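Local coordinates for plasmin and fibronectin-binding protein A (Streptococcus pneumoniae, PDB 4MR0) that acts as a surface adhesin and invasin of the pneumococcus, binding human fibronectin, plasmin, plasminogen and serum albumin, at residues A[190-193]-A[194-197]; A[278-282]-A[283-287]. One frame throughout, in Å; residues are numbered along the deposited sequence.

Contact 1 of 2, residues A[190-193]-A[194-197]; sequences PSIV and FMTG
V193, at the corner of the chain, and F194, directly after it, lie side by side with their side chains pointing the same way. One methyl of V193, CG1, sits over a face of the F194 ring, 3.7 Å from its centroid. This is a CH-pi contact, displaced somewhat toward the rim. The torsions of the two residues set up the overlap: CG1 of V193 lies opposite its own backbone N (chi1 -173°), whereas CG of F194 lies beside its own backbone N.

M195, the next residue, reaches back across the corner instead. Its chain is extended beyond CG and crosses P190 at about a right angle, bringing the terminal CE to 4.0 Å from CG of the P190 ring. The same methyl lies 4.2 Å from CB of I192. Around the pair, Y216 meets the F194 ring edge-to-face, F246 also meets it, and I180 touches both V193 and F194. The arrangement is a corner within a coil of the beta-helix, where one short strand gives way to the next and both pair with 243-252. Side chain meets side chain here through apolar atoms alone, which gives packing but little direction; backbone hydrogen bonds to G244 and A245 supply that.

Contact 2 of 2, residues A[278-282]-A[283-287]; sequences VLVDN and SRFLG
S283 and R284 each turn a side chain back on the bend at N282 and bind a backbone carbonyl there. S283 OG donates to D281 O at 3.1 Å, approaching from above the carbonyl plane. The hydroxyl is placed for this because OG lies beside the backbone N of S283 (chi1 -64°), and it also pairs with the backbone N of V259, so two partners fix it. The backbone N of S283 is bonded in turn to S334 OG.

The R284 chain, bent at chi2 and chi3, curls round to bring NH1 within 3.0 Å of N282 O. This bond is far from straight, with an angle of 135° at the hydrogen, and the oxygen is tilted 31° from the guanidinium plane. Two further partners steady the group: T260 OG1 takes NE, and N258 OD1 takes NH2, so each guanidinium nitrogen has an acceptor. D281, whose CB is directed away from 283-287, is bonded through OD1 to N333 ND2.

On the buried side, V280 CG1 meets the edge of the F285 ring in its plane, 3.9 Å from CZ. The ring itself stacks with F261 and F336 from the neighbouring strands. Such a stack of aligned phenylalanines inside, one from each of three successive parallel strands, is consistent with a right-handed parallel beta-helix, as in the pectate lyase-like clan.

Overall arrangement
Both contacts lie in the parallel beta-helix part of the adhesin, in series along the chain: contact 1 comes wholly before contact 2, so they neither nest nor cross. Each is local, bending a continuous stretch without enclosing a long loop. Contact 1 turns the corner between strands 191-192 and 194-195. The chain then runs through 211-217 and 220-222, then 243-252, 254-257, 260-265 and 270-273, before contact 2 bends strand 278-289. The centres of contacts 1 and 2 are about 17 Å apart. They do not touch, and are related through coil-to-coil strand pairing: 191-192 and 194-195 pair with 243-252, while 278-289 pairs with 254-257 and 260-265 before it and 329-337 after it.

Contact 1 of 2, residues A[190-193]-A[194-197]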
loop_
_atom_site.group_PDB
_atom_site.type_symbol
_atom_site.label_atom_id
_atom_site.label_comp_id
_atom_site.label_asym_id
_atom_site.label_seq_id
_atom_site.Cartn_x
_atom_site.Cartn_y
_atom_site.Cartn_z
ATOM N N PRO A 190 -6.359 10.977 -17.362
ATOM C CA PRO A 190 -5.395 10.178 -16.603
ATOM C C PRO A 190 -4.124 9.888 -17.400
ATOM O O PRO A 190 -4.130 9.909 -18.631
ATOM C CB PRO A 190 -6.179 8.911 -16.264
ATOM C CG PRO A 190 -7.185 8.810 -17.378
ATOM C CD PRO A 190 -7.622 10.245 -17.563
ATOM N N SER A 191 -3.032 9.642 -16.687
ATOM C CA SER A 191 -1.755 9.327 -17.317
ATOM C C SER A 191 -1.318 7.991 -16.726
ATOM O O SER A 191 -0.334 7.904 -15.993
ATOM C CB SER A 191 -0.724 10.419 -17.015
ATOM O OG SER A 191 0.499 10.180 -17.697
ATOM N N ILE A 192 -2.093 6.958 -17.038
ATOM C CA ILE A 192 -1.848 5.598 -16.572
ATOM C C ILE A 192 -1.658 4.770 -17.836
ATOM O O ILE A 192 -2.510 4.782 -18.722
ATOM C CB ILE A 192 -3.056 5.092 -15.762
ATOM C CG1 ILE A 192 -3.277 6.023 -14.559
ATOM C CG2 ILE A 192 -2.838 3.640 -15.324
ATOM C CD1 ILE A 192 -4.546 5.729 -13.747
ATOM N N VAL A 193 -0.537 4.059 -17.911
ATOM C CA VAL A 193 -0.182 3.266 -19.089
ATOM C C VAL A 193 -1.092 2.113 -19.510
ATOM O O VAL A 193 -1.445 2.003 -20.686
ATOM C CB VAL A 193 1.261 2.720 -18.948
ATOM C CG1 VAL A 193 1.687 2.036 -20.237
ATOM C CG2 VAL A 193 2.210 3.861 -18.624
ATOM N N PHE A 194 -1.463 1.257 -18.563
ATOM C CA PHE A 194 -2.306 0.099 -18.851
ATOM C C PHE A 194 -3.616 0.078 -18.064
ATOM O O PHE A 194 -3.629 0.383 -16.871
ATOM C CB PHE A 194 -1.541 -1.192 -18.533
ATOM C CG PHE A 194 -0.301 -1.388 -19.353
ATOM C CD1 PHE A 194 -0.392 -1.698 -20.706
ATOM C CD2 PHE A 194 0.957 -1.249 -18.777
ATOM C CE1 PHE A 194 0.752 -1.881 -21.472
ATOM C CE2 PHE A 194 2.108 -1.428 -19.530
ATOM C CZ PHE A 194 2.002 -1.741 -20.885
ATOM N N MET A 195 -4.702 -0.297 -18.745
ATOM C CA MET A 195 -6.028 -0.415 -18.134
ATOM C C MET A 195 -6.705 -1.698 -18.629
ATOM O O MET A 195 -6.390 -2.187 -19.717
ATOM C CB MET A 195 -6.895 0.782 -18.492
ATOM C CG MET A 195 -6.513 2.067 -17.772
ATOM S SD MET A 195 -7.742 3.385 -17.985
ATOM C CE MET A 195 -6.952 4.775 -17.234
ATOM N N THR A 196 -7.612 -2.253 -17.824
ATOM C CA THR A 196 -8.318 -3.478 -18.194
ATOM C C THR A 196 -9.724 -3.180 -18.706
ATOM O O THR A 196 -10.571 -4.070 -18.811
ATOM C CB THR A 196 -8.429 -4.445 -17.006
ATOM O OG1 THR A 196 -9.190 -3.833 -15.961
ATOM C CG2 THR A 196 -7.046 -4.814 -16.486
ATOM N N GLY A 197 -9.962 -1.917 -19.026
ATOM C CA GLY A 197 -11.248 -1.501 -19.549
ATOM C C GLY A 197 -11.035 -0.255 -20.383
ATOM O O GLY A 197 -10.016 0.417 -20.240
#

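Contact 2 of 2, residues A[278-282]-A[283-287]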
loop_
_atom_site.group_PDB
_atom_site.type_symbol
_atom_site.label_atom_id
_atom_site.label_comp_id
_atom_site.label_asym_id
_atom_site.label_seq_id
_atom_site.Cartn_x
_atom_site.Cartn_y
_atom_site.Cartn_z
ATOM N N VAL A 278 -5.478 -11.225 -7.623
ATOM C CA VAL A 278 -4.448 -10.402 -8.239
ATOM C C VAL A 278 -3.149 -10.591 -7.476
ATOM O O VAL A 278 -3.118 -10.528 -6.241
ATOM C CB VAL A 278 -4.800 -8.912 -8.213
ATOM C CG1 VAL A 278 -3.730 -8.112 -8.960
ATOM C CG2 VAL A 278 -6.167 -8.691 -8.840
ATOM N N LEU A 279 -2.078 -10.830 -8.219
ATOM C CA LEU A 279 -0.767 -11.029 -7.627
ATOM C C LEU A 279 0.237 -10.045 -8.215
ATOM O O LEU A 279 0.301 -9.865 -9.425
ATOM C CB LEU A 279 -0.276 -12.459 -7.907
ATOM C CG LEU A 279 1.156 -12.816 -7.482
ATOM C CD1 LEU A 279 1.254 -12.813 -5.960
ATOM C CD2 LEU A 279 1.538 -14.195 -8.029
ATOM N N VAL A 280 0.983 -9.389 -7.339
ATOM C CA VAL A 280 2.054 -8.489 -7.745
ATOM C C VAL A 280 3.226 -9.206 -7.080
ATOM O O VAL A 280 3.235 -9.377 -5.863
ATOM C CB VAL A 280 1.866 -7.081 -7.160
ATOM C CG1 VAL A 280 3.086 -6.222 -7.476
ATOM C CG2 VAL A 280 0.600 -6.440 -7.762
ATOM N N ASP A 281 4.199 -9.642 -7.872
ATOM C CA ASP A 281 5.314 -10.404 -7.323
ATOM C C ASP A 281 6.691 -10.017 -7.865
ATOM O O ASP A 281 6.829 -9.654 -9.034
ATOM C CB ASP A 281 5.037 -11.898 -7.585
ATOM C CG ASP A 281 6.080 -12.833 -6.964
ATOM O OD1 ASP A 281 6.708 -12.475 -5.947
ATOM O OD2 ASP A 281 6.252 -13.954 -7.494
ATOM N N ASN A 282 7.690 -10.074 -6.985
ATOM C CA ASN A 282 9.088 -9.816 -7.339
ATOM C C ASN A 282 9.333 -8.556 -8.172
ATOM O O ASN A 282 10.136 -8.559 -9.111
ATOM C CB ASN A 282 9.628 -11.054 -8.071
ATOM C CG ASN A 282 11.142 -11.051 -8.196
ATOM O OD1 ASN A 282 11.852 -10.650 -7.274
ATOM N ND2 ASN A 282 11.642 -11.515 -9.336
ATOM N N SER A 283 8.662 -7.473 -7.802
ATOM C CA SER A 283 8.786 -6.215 -8.519
ATOM C C SER A 283 9.442 -5.149 -7.660
ATOM O O SER A 283 9.624 -5.328 -6.452
ATOM C CB SER A 283 7.404 -5.733 -8.969
ATOM O OG SER A 283 6.839 -6.642 -9.895
ATOM N N ARG A 284 9.777 -4.033 -8.300
ATOM C CA ARG A 284 10.425 -2.912 -7.642
ATOM C C ARG A 284 9.679 -1.621 -7.956
ATOM O O ARG A 284 9.404 -1.317 -9.120
ATOM C CB ARG A 284 11.875 -2.797 -8.129
ATOM C CG ARG A 284 12.736 -4.011 -7.777
ATOM C CD ARG A 284 13.775 -4.273 -8.862
ATOM N NE ARG A 284 13.159 -4.744 -10.104
ATOM C CZ ARG A 284 12.602 -5.944 -10.263
ATOM N NH1 ARG A 284 12.580 -6.816 -9.258
ATOM N NH2 ARG A 284 12.066 -6.274 -11.430
ATOM N N PHE A 285 9.353 -0.871 -6.913
ATOM C CA PHE A 285 8.643 0.391 -7.059
ATOM C C PHE A 285 9.607 1.480 -6.628
ATOM O O PHE A 285 9.785 1.744 -5.438
ATOM C CB PHE A 285 7.373 0.372 -6.207
ATOM C CG PHE A 285 6.386 -0.670 -6.646
ATOM C CD1 PHE A 285 6.591 -2.016 -6.342
ATOM C CD2 PHE A 285 5.307 -0.322 -7.446
ATOM C CE1 PHE A 285 5.729 -2.999 -6.828
ATOM C CE2 PHE A 285 4.437 -1.294 -7.937
ATOM C CZ PHE A 285 4.653 -2.635 -7.634
ATOM N N LEU A 286 10.223 2.106 -7.624
ATOM C CA LEU A 286 11.229 3.122 -7.388
ATOM C C LEU A 286 10.864 4.571 -7.685
ATOM O O LEU A 286 10.752 4.972 -8.847
ATOM C CB LEU A 286 12.484 2.758 -8.189
ATOM C CG LEU A 286 12.941 1.297 -8.105
ATOM C CD1 LEU A 286 14.157 1.097 -8.998
ATOM C CD2 LEU A 286 13.264 0.931 -6.653
ATOM N N GLY A 287 10.689 5.350 -6.622
ATOM C CA GLY A 287 10.415 6.767 -6.767
ATOM C C GLY A 287 9.020 7.275 -7.055
ATOM O O GLY A 287 8.282 6.747 -7.896
#